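Local coordinates for protein glycosaminoglycan xylosylkinase (Hydra vulgaris, PDB 5XOM) that probably transfers phosphate to xylose in the linkage region of proteoglycans, as a secretory-pathway kinase of the Fam20 family, at residues 64-67 against 68-71; 176-179 against 180-184; 264-267 against 268-272; 336-339 against 340-343. One frame throughout, in Å; residues are numbered along the deposited sequence.

Contact 1: residues 64-67 against 68-71; sequences VDSD and VEIY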
loop_
_atom_site.group_PDB
_atom_site.type_symbol
_atom_site.label_atom_id
_atom_site.label_comp_id
_atom_site.label_asym_id
_atom_site.label_seq_id
_atom_site.Cartn_x
_atom_site.Cartn_y
_atom_site.Cartn_z
ATOM N N VAL A 64 0.996 -5.399 -5.985
ATOM C CA VAL A 64 0.385 -4.097 -5.765
ATOM C C VAL A 64 1.447 -3.010 -5.872
ATOM O O VAL A 64 2.650 -3.273 -5.856
ATOM C CB VAL A 64 -0.322 -4.018 -4.400
ATOM C CG1 VAL A 64 -1.529 -4.931 -4.387
ATOM C CG2 VAL A 64 0.652 -4.391 -3.289
ATOM N N ASP A 65 0.969 -1.769 -5.964
ATOM C CA ASP A 65 1.841 -0.609 -6.102
ATOM C C ASP A 65 2.671 -0.351 -4.850
ATOM O O ASP A 65 3.734 0.272 -4.943
ATOM C CB ASP A 65 0.993 0.617 -6.451
ATOM C CG ASP A 65 1.818 1.878 -6.613
ATOM O OD1 ASP A 65 2.910 1.805 -7.215
ATOM O OD2 ASP A 65 1.367 2.946 -6.150
ATOM N N SER A 66 2.217 -0.824 -3.689
ATOM C CA SER A 66 2.852 -0.527 -2.404
ATOM C C SER A 66 4.243 -1.146 -2.311
ATOM O O SER A 66 4.383 -2.369 -2.203
ATOM C CB SER A 66 1.974 -1.039 -1.267
ATOM O OG SER A 66 2.696 -1.045 -0.046
ATOM N N ASP A 67 5.271 -0.295 -2.274
ATOM C CA ASP A 67 6.630 -0.782 -2.067
ATOM C C ASP A 67 6.808 -1.367 -0.674
ATOM O O ASP A 67 7.614 -2.285 -0.488
ATOM C CB ASP A 67 7.640 0.343 -2.295
ATOM C CG ASP A 67 7.797 0.699 -3.764
ATOM O OD1 ASP A 67 7.289 -0.060 -4.621
ATOM O OD2 ASP A 67 8.432 1.734 -4.060
ATOM N N VAL A 68 6.076 -0.850 0.315
ATOM C CA VAL A 68 6.193 -1.374 1.673
ATOM C C VAL A 68 5.766 -2.834 1.714
ATOM O O VAL A 68 6.453 -3.686 2.290
ATOM C CB VAL A 68 5.378 -0.515 2.657
ATOM C CG1 VAL A 68 5.409 -1.133 4.038
ATOM C CG2 VAL A 68 5.938 0.895 2.699
ATOM N N GLU A 69 4.630 -3.144 1.090
ATOM C CA GLU A 69 4.137 -4.519 1.097
ATOM C C GLU A 69 5.053 -5.442 0.296
ATOM O O GLU A 69 5.340 -6.564 0.730
ATOM C CB GLU A 69 2.708 -4.563 0.557
ATOM C CG GLU A 69 1.706 -3.791 1.413
ATOM C CD GLU A 69 0.256 -4.098 1.060
ATOM O OE1 GLU A 69 0.009 -5.112 0.376
ATOM O OE2 GLU A 69 -0.639 -3.334 1.478
ATOM N N ILE A 70 5.529 -4.984 -0.864
ATOM C CA ILE A 70 6.356 -5.834 -1.721
ATOM C C ILE A 70 7.742 -6.033 -1.116
ATOM O O ILE A 70 8.251 -7.162 -1.066
ATOM C CB ILE A 70 6.424 -5.254 -3.147
ATOM C CG1 ILE A 70 5.081 -5.469 -3.841
ATOM C CG2 ILE A 70 7.510 -5.932 -3.956
ATOM C CD1 ILE A 70 4.798 -6.941 -4.132
ATOM N N TYR A 71 8.375 -4.954 -0.630
ATOM C CA TYR A 71 9.689 -5.111 0.001
ATOM C C TYR A 71 9.618 -6.009 1.224
ATOM O O TYR A 71 10.578 -6.729 1.523
ATOM C CB TYR A 71 10.291 -3.763 0.407
ATOM C CG TYR A 71 10.793 -2.912 -0.738
ATOM C CD1 TYR A 71 10.284 -3.067 -2.022
ATOM C CD2 TYR A 71 11.804 -1.975 -0.541
ATOM C CE1 TYR A 71 10.735 -2.292 -3.068
ATOM C CE2 TYR A 71 12.268 -1.192 -1.589
ATOM C CZ TYR A 71 11.724 -1.358 -2.848
ATOM O OH TYR A 71 12.164 -0.602 -3.908
#
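Ser66 OG takes the backbone N-H of Glu69 at 3.1 Å between OG and N, in a nearly straight bond with 167° at the hydrogen. The hydroxyl can do this because chi1 of 167° swings OG away from the serine's own nitrogen and beside its carbonyl carbon, toward the first turn of the helix. The same OG is hydrogen-bonded to Glu69 OE2 of the second subunit, and Glu69 OE2 here returns the bond to Ser66 of that subunit, a reciprocal pair across the dimer interface. Two backbone bonds follow, Ile70 N to Ser66 O at 3.2 Å and Tyr71 N to Asp67 O at 2.8 Å. This is the classic serine N-cap, at the start of helix 67-79: a side chain serves an early N-H that no preceding turn could satisfy. Replacing Ser66 by an alanine would probably leave Glu69 N without its cap and Glu69 OE2 of the second subunit without its hydroxyl partner. Beyond the polar atoms, the stem of Glu69 lies against the cap, with CG 3.3 Å from Ser66 OG, while its OE1 comes within 3.8 Å of Val64 CG2. Ile70 CG1 rests on Val64 O at 3.8 Å, and Val64 O is itself hydrogen-bonded to Arg143. Asp67 CB sits over one face of the Tyr71 ring, displaced toward the rim, 4.1 Å above its plane. Ile70 turns its flank to Phe139 of helix 132-144, and Tyr71 packs on Ile47 of the second subunit.

Contact 2: residues 176-179 against 180-184; sequences FIKD and KDENL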
loop_
_atom_site.group_PDB
_atom_site.type_symbol
_atom_site.label_atom_id
_atom_site.label_comp_id
_atom_site.label_asym_id
_atom_site.label_seq_id
_atom_site.Cartn_x
_atom_site.Cartn_y
_atom_site.Cartn_z
ATOM N N PHE A 176 24.282 -33.875 -7.161
ATOM C CA PHE A 176 25.380 -32.998 -6.792
ATOM C C PHE A 176 26.706 -33.616 -7.209
ATOM O O PHE A 176 26.941 -34.811 -7.004
ATOM C CB PHE A 176 25.371 -32.716 -5.294
ATOM C CG PHE A 176 24.479 -31.577 -4.911
ATOM C CD1 PHE A 176 23.116 -31.763 -4.773
ATOM C CD2 PHE A 176 24.998 -30.310 -4.730
ATOM C CE1 PHE A 176 22.295 -30.710 -4.433
ATOM C CE2 PHE A 176 24.182 -29.255 -4.390
ATOM C CZ PHE A 176 22.832 -29.453 -4.240
ATOM N N ILE A 177 27.569 -32.799 -7.811
ATOM C CA ILE A 177 28.891 -33.221 -8.258
ATOM C C ILE A 177 29.857 -32.065 -8.045
ATOM O O ILE A 177 29.460 -30.947 -7.717
ATOM C CB ILE A 177 28.914 -33.640 -9.744
ATOM C CG1 ILE A 177 28.554 -32.442 -10.630
ATOM C CG2 ILE A 177 27.993 -34.822 -10.014
ATOM C CD1 ILE A 177 28.668 -32.729 -12.113
ATOM N N LYS A 178 31.141 -32.343 -8.251
ATOM C CA LYS A 178 32.149 -31.298 -8.328
ATOM C C LYS A 178 32.653 -31.198 -9.758
ATOM O O LYS A 178 32.722 -32.195 -10.478
ATOM C CB LYS A 178 33.322 -31.552 -7.369
ATOM C CG LYS A 178 32.910 -31.671 -5.914
ATOM C CD LYS A 178 33.999 -32.287 -5.048
ATOM C CE LYS A 178 35.325 -31.575 -5.158
ATOM N NZ LYS A 178 36.327 -32.229 -4.268
ATOM N N ASP A 179 32.979 -29.977 -10.172
ATOM C CA ASP A 179 33.555 -29.755 -11.487
ATOM C C ASP A 179 35.080 -29.866 -11.406
ATOM O O ASP A 179 35.649 -30.164 -10.352
ATOM C CB ASP A 179 33.065 -28.422 -12.062
ATOM C CG ASP A 179 33.672 -27.201 -11.379
ATOM O OD1 ASP A 179 34.525 -27.344 -10.472
ATOM O OD2 ASP A 179 33.278 -26.077 -11.751
ATOM N N LYS A 180 35.754 -29.615 -12.531
ATOM C CA LYS A 180 37.200 -29.803 -12.573
ATOM C C LYS A 180 37.943 -28.853 -11.639
ATOM O O LYS A 180 39.083 -29.147 -11.258
ATOM C CB LYS A 180 37.723 -29.662 -14.004
ATOM C CG LYS A 180 37.672 -28.263 -14.576
ATOM C CD LYS A 180 37.928 -28.290 -16.073
ATOM C CE LYS A 180 37.858 -26.897 -16.664
ATOM N NZ LYS A 180 38.957 -26.049 -16.114
ATOM N N ASP A 181 37.332 -27.734 -11.252
ATOM C CA ASP A 181 37.935 -26.823 -10.289
ATOM C C ASP A 181 37.430 -27.076 -8.877
ATOM O O ASP A 181 37.691 -26.269 -7.982
ATOM C CB ASP A 181 37.673 -25.364 -10.675
ATOM C CG ASP A 181 38.234 -25.009 -12.042
ATOM O OD1 ASP A 181 39.323 -25.510 -12.391
ATOM O OD2 ASP A 181 37.583 -24.227 -12.767
ATOM N N GLU A 182 36.730 -28.192 -8.666
ATOM C CA GLU A 182 36.207 -28.611 -7.362
ATOM C C GLU A 182 35.157 -27.645 -6.813
ATOM O O GLU A 182 34.912 -27.600 -5.606
ATOM C CB GLU A 182 37.347 -28.801 -6.356
ATOM C CG GLU A 182 38.434 -29.742 -6.852
ATOM C CD GLU A 182 39.312 -30.244 -5.724
ATOM O OE1 GLU A 182 40.515 -29.932 -5.707
ATOM O OE2 GLU A 182 38.802 -30.964 -4.854
ATOM N N ASN A 183 34.466 -26.919 -7.691
ATOM C CA ASN A 183 33.236 -26.245 -7.294
ATOM C C ASN A 183 32.119 -27.261 -7.100
ATOM O O ASN A 183 32.048 -28.278 -7.794
ATOM C CB ASN A 183 32.805 -25.226 -8.349
ATOM C CG ASN A 183 33.818 -24.122 -8.556
ATOM O OD1 ASN A 183 34.223 -23.446 -7.609
ATOM N ND2 ASN A 183 34.251 -23.946 -9.798
ATOM N N LEU A 184 31.228 -26.971 -6.158
ATOM C CA LEU A 184 30.078 -27.834 -5.934
ATOM C C LEU A 184 28.977 -27.448 -6.908
ATOM O O LEU A 184 28.650 -26.263 -7.049
ATOM C CB LEU A 184 29.598 -27.724 -4.485
ATOM C CG LEU A 184 28.352 -28.512 -4.090
ATOM C CD1 LEU A 184 28.551 -30.003 -4.343
ATOM C CD2 LEU A 184 28.055 -28.263 -2.617
HETATM O O HOH W 1 35.153 -24.715 -13.541
#
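Lys178 and Leu184 face each other as an antiparallel non-hydrogen-bonded pair, and the chain reverses between them through a type I turn from Asp179 to Glu182, with Glu182 in a left-handed conformation that makes this a 3:5 hairpin with a G1 bulge. Asp179 holds the loop together. Its OD1 accepts Asn183 N at 2.8 Å, met from above the carboxylate plane, and more weakly Asp181 N, as in an Asx turn. Its OD2 offers its syn lone pair to Asn183 ND2 at 3.0 Å, with the donor bond at 166° and the two flat groups turned 66° apart. A water joins OD2 to Asp181 OD2. Lys178 and Glu182 run side by side, and a bend at chi3 of 54° brings Lys178 NZ to Glu182 OE2 at 2.8 Å, a salt bridge on the anti lone pair. At the open end Leu184 CD1 meets the edge of the Phe176 ring, 3.6 Å from CD2. Asn183 OD1 bonds to Asn203 N, and the hairpin continues through strand 184-186, whose Cys185 is disulfide-linked to Cys200 of strand 199-200, while Phe176 and Leu184 pack against Leu160 of helix 160-164.

Contact 3: residues 264-267 against 268-272; sequences IDTS and IFDFL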
loop_
_atom_site.group_PDB
_atom_site.type_symbol
_atom_site.label_atom_id
_atom_site.label_comp_id
_atom_site.label_asym_id
_atom_site.label_seq_id
_atom_site.Cartn_x
_atom_site.Cartn_y
_atom_site.Cartn_z
ATOM N N ILE A 264 -2.087 -9.464 -25.825
ATOM C CA ILE A 264 -1.439 -8.328 -26.471
ATOM C C ILE A 264 -0.580 -7.562 -25.466
ATOM O O ILE A 264 0.555 -7.173 -25.777
ATOM C CB ILE A 264 -2.494 -7.437 -27.151
ATOM C CG1 ILE A 264 -3.233 -8.243 -28.231
ATOM C CG2 ILE A 264 -1.840 -6.212 -27.758
ATOM C CD1 ILE A 264 -4.368 -7.505 -28.933
ATOM N N ASP A 265 -1.097 -7.336 -24.250
ATOM C CA ASP A 265 -0.272 -6.808 -23.161
ATOM C C ASP A 265 1.000 -7.627 -22.995
ATOM O O ASP A 265 2.111 -7.083 -22.942
ATOM C CB ASP A 265 -1.044 -6.820 -21.835
ATOM C CG ASP A 265 -2.028 -5.668 -21.694
ATOM O OD1 ASP A 265 -1.977 -4.715 -22.498
ATOM O OD2 ASP A 265 -2.842 -5.717 -20.743
ATOM N N THR A 266 0.845 -8.948 -22.880
ATOM C CA THR A 266 1.978 -9.817 -22.594
ATOM C C THR A 266 2.940 -9.901 -23.775
ATOM O O THR A 266 4.141 -10.122 -23.575
ATOM C CB THR A 266 1.469 -11.199 -22.175
ATOM O OG1 THR A 266 0.729 -11.074 -20.954
ATOM C CG2 THR A 266 2.621 -12.180 -21.952
ATOM N N SER A 267 2.448 -9.716 -25.004
ATOM C CA SER A 267 3.360 -9.700 -26.143
ATOM C C SER A 267 4.238 -8.455 -26.125
ATOM O O SER A 267 5.407 -8.515 -26.523
ATOM C CB SER A 267 2.581 -9.783 -27.455
ATOM O OG SER A 267 1.984 -8.540 -27.778
ATOM N N ILE A 268 3.705 -7.332 -25.641
ATOM C CA ILE A 268 4.514 -6.131 -25.466
ATOM C C ILE A 268 5.557 -6.353 -24.379
ATOM O O ILE A 268 6.736 -6.013 -24.543
ATOM C CB ILE A 268 3.610 -4.927 -25.143
ATOM C CG1 ILE A 268 2.802 -4.519 -26.377
ATOM C CG2 ILE A 268 4.428 -3.754 -24.605
ATOM C CD1 ILE A 268 1.677 -3.555 -26.070
ATOM N N PHE A 269 5.137 -6.936 -23.253
ATOM C CA PHE A 269 6.066 -7.215 -22.165
ATOM C C PHE A 269 7.140 -8.204 -22.607
ATOM O O PHE A 269 8.328 -8.002 -22.337
ATOM C CB PHE A 269 5.276 -7.737 -20.964
ATOM C CG PHE A 269 6.121 -8.262 -19.828
ATOM C CD1 PHE A 269 6.691 -7.392 -18.908
ATOM C CD2 PHE A 269 6.285 -9.630 -19.641
ATOM C CE1 PHE A 269 7.442 -7.865 -17.847
ATOM C CE2 PHE A 269 7.037 -10.119 -18.568
ATOM C CZ PHE A 269 7.616 -9.227 -17.671
ATOM N N ASP A 270 6.742 -9.263 -23.316
ATOM C CA ASP A 270 7.716 -10.242 -23.790
ATOM C C ASP A 270 8.652 -9.651 -24.833
ATOM O O ASP A 270 9.830 -10.030 -24.899
ATOM C CB ASP A 270 6.999 -11.470 -24.352
ATOM C CG ASP A 270 6.526 -12.418 -23.259
ATOM O OD1 ASP A 270 7.119 -12.402 -22.150
ATOM O OD2 ASP A 270 5.569 -13.181 -23.500
ATOM N N PHE A 271 8.145 -8.737 -25.660
ATOM C CA PHE A 271 8.985 -8.096 -26.665
ATOM C C PHE A 271 10.054 -7.226 -26.019
ATOM O O PHE A 271 11.200 -7.204 -26.484
ATOM C CB PHE A 271 8.130 -7.277 -27.628
ATOM C CG PHE A 271 8.930 -6.392 -28.548
ATOM C CD1 PHE A 271 9.704 -6.928 -29.567
ATOM C CD2 PHE A 271 8.943 -5.023 -28.359
ATOM C CE1 PHE A 271 10.449 -6.093 -30.408
ATOM C CE2 PHE A 271 9.689 -4.196 -29.189
ATOM C CZ PHE A 271 10.438 -4.726 -30.208
ATOM N N LEU A 272 9.706 -6.490 -24.953
ATOM C CA LEU A 272 10.702 -5.633 -24.308
ATOM C C LEU A 272 11.823 -6.445 -23.672
ATOM O O LEU A 272 12.984 -6.024 -23.695
ATOM C CB LEU A 272 10.059 -4.721 -23.262
ATOM C CG LEU A 272 8.933 -3.811 -23.740
ATOM C CD1 LEU A 272 8.061 -3.394 -22.558
ATOM C CD2 LEU A 272 9.518 -2.611 -24.493
#
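The carboxylate of Asp270 lies alongside Thr266, one turn back on the same helix, with Asp270 OD2 3.5 Å from Thr266 CG2 and both side chains pointing the same way. Asp270 OD2 also pairs with Arg278 NE in a salt bridge. The two phenyl rings leave the helix toward different neighbours: Phe269 stacks on His294, whose NE2 bonds to Thr266 OG1, and Phe271 reaches Leu370 and Val371 of helix 358-382. Both have CG anti to the backbone nitrogen, chi1 near 170°, which carries the rings off the preceding turn. Helix 259-273 is buried throughout here and is consistent with the helix that leads into the catalytic loop in the C-lobe of the kinase fold. Its backbone is regular, with Asp270 N to Thr266 O at 2.8 Å. Ile264 O is gripped twice, by Ile268 N at 3.2 Å and by Ser267 OG at 2.8 Å, both from the same face of the carbonyl plane. A valine in place of Ser267 would probably leave Ile264 O with its backbone donor alone. Ile268 CG1 packs on Ile264 O at 3.5 Å, and Ile264 extends toward Pro314 and Leu315 of helix 313-318.

Contact 4: residues 336-339 against 340-343; sequences ENSL and SVLL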
loop_
_atom_site.group_PDB
_atom_site.type_symbol
_atom_site.label_atom_id
_atom_site.label_comp_id
_atom_site.label_asym_id
_atom_site.label_seq_id
_atom_site.Cartn_x
_atom_site.Cartn_y
_atom_site.Cartn_z
ATOM N N GLU A 336 10.883 12.185 -18.057
ATOM C CA GLU A 336 12.218 12.728 -18.255
ATOM C C GLU A 336 13.289 11.681 -17.988
ATOM O O GLU A 336 14.400 11.799 -18.515
ATOM C CB GLU A 336 12.446 13.946 -17.354
ATOM C CG GLU A 336 12.359 13.640 -15.868
ATOM C CD GLU A 336 12.818 14.800 -15.001
ATOM O OE1 GLU A 336 13.984 15.230 -15.147
ATOM O OE2 GLU A 336 12.014 15.280 -14.174
ATOM N N ASN A 337 12.965 10.653 -17.210
ATOM C CA ASN A 337 13.835 9.505 -17.000
ATOM C C ASN A 337 13.343 8.346 -17.854
ATOM O O ASN A 337 12.162 7.985 -17.799
ATOM C CB ASN A 337 13.859 9.098 -15.528
ATOM C CG ASN A 337 14.584 10.106 -14.657
ATOM O OD1 ASN A 337 14.037 10.591 -13.669
ATOM N ND2 ASN A 337 15.818 10.429 -15.025
ATOM N N SER A 338 14.246 7.766 -18.638
ATOM C CA SER A 338 13.864 6.681 -19.525
ATOM C C SER A 338 13.422 5.459 -18.724
ATOM O O SER A 338 13.644 5.350 -17.513
ATOM C CB SER A 338 15.020 6.309 -20.450
ATOM O OG SER A 338 16.002 5.568 -19.746
ATOM N N LEU A 339 12.763 4.541 -19.428
ATOM C CA LEU A 339 12.306 3.303 -18.808
ATOM C C LEU A 339 13.459 2.552 -18.151
ATOM O O LEU A 339 13.307 1.989 -17.061
ATOM C CB LEU A 339 11.628 2.432 -19.865
ATOM C CG LEU A 339 10.922 1.167 -19.392
ATOM C CD1 LEU A 339 9.758 1.543 -18.500
ATOM C CD2 LEU A 339 10.449 0.378 -20.597
ATOM N N SER A 340 14.624 2.533 -18.800
ATOM C CA SER A 340 15.740 1.768 -18.257
ATOM C C SER A 340 16.360 2.454 -17.051
ATOM O O SER A 340 16.841 1.775 -16.136
ATOM C CB SER A 340 16.793 1.539 -19.341
ATOM O OG SER A 340 17.532 2.715 -19.617
ATOM N N VAL A 341 16.365 3.787 -17.022
ATOM C CA VAL A 341 16.864 4.482 -15.842
ATOM C C VAL A 341 15.976 4.192 -14.640
ATOM O O VAL A 341 16.467 3.875 -13.549
ATOM C CB VAL A 341 16.977 5.990 -16.121
ATOM C CG1 VAL A 341 17.115 6.764 -14.815
ATOM C CG2 VAL A 341 18.155 6.264 -17.047
ATOM N N LEU A 342 14.653 4.252 -14.825
ATOM C CA LEU A 342 13.741 3.946 -13.724
ATOM C C LEU A 342 13.824 2.475 -13.331
ATOM O O LEU A 342 13.726 2.139 -12.145
ATOM C CB LEU A 342 12.309 4.317 -14.107
ATOM C CG LEU A 342 12.039 5.804 -14.350
ATOM C CD1 LEU A 342 10.572 6.038 -14.675
ATOM C CD2 LEU A 342 12.443 6.611 -13.125
ATOM N N LEU A 343 13.991 1.578 -14.309
ATOM C CA LEU A 343 14.057 0.161 -13.967
ATOM C C LEU A 343 15.313 -0.154 -13.170
ATOM O O LEU A 343 15.262 -0.910 -12.194
ATOM C CB LEU A 343 13.987 -0.717 -15.221
ATOM C CG LEU A 343 14.211 -2.197 -14.893
ATOM C CD1 LEU A 343 12.979 -2.779 -14.222
ATOM C CD2 LEU A 343 14.534 -2.985 -16.143
#
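The N-terminus of helix 339-347 begins at Ser338, the N-cap residue, whose carbonyl oxygen receives the N-H of Leu342 in the first bond of the helix. Leu342 N lies 3.1 Å from Ser338 O, and the bond is straight, 171° at the hydrogen, with the donor nearly along the C=O axis. The next rung is Leu343 N to Leu339 O at 2.9 Å. The hydroxyls of Ser338 and Ser340 share one external partner: each is hydrogen-bonded to Asp365 OD1 on helix 358-382. Their OG atoms lie 3.2 Å from each other. An aspartate beside the amino end of a helix is likely to be favoured by the helix dipole, and here it ties that end to a second helix. Asn337 and Leu342 hold the N' and N4 positions that a hydrophobic staple would use, and Asn337 CB rests on Leu342 CD2 at 3.7 Å, but with a polar asparagine at N' this is not a true staple. Leu342 has its CG anti to the carbonyl carbon, chi1 -64°, a torsion that leans the branch back toward the residues ahead of the cap. Val341 fills the adjoining place, where its CG2 meets Ser338 OG at 3.5 Å and its CG1 lies against the Asn337 amide, 3.9 Å from ND2. Leu339 and Leu343 serve the buried flank, where Leu339 packs on Leu368 of helix 358-382 and both leucines meet Leu144 of helix 132-144.

In the fold
Contact 3 is buried, in what is probably the C-terminal lobe of the kinase fold, whereas contacts 1 and 2 lie at the surface and contact 4 is partly buried. Contacts 1 and 4 both start helices, each with a serine at the N-cap position; the hydroxyl of Ser66 caps its helix and also meets the second subunit, whereas that of Ser338 bonds to Asp365 of helix 358-382. Helix 132-144 packs against contacts 1, 3 and 4, and helix 358-382 against contacts 3 and 4, whose nearest atoms are about 5 Å apart. Contact 2 stands apart, its centre about 39 Å from that of contact 3, and it alone joins strands, through a carboxylate-laced turn and a salt bridge.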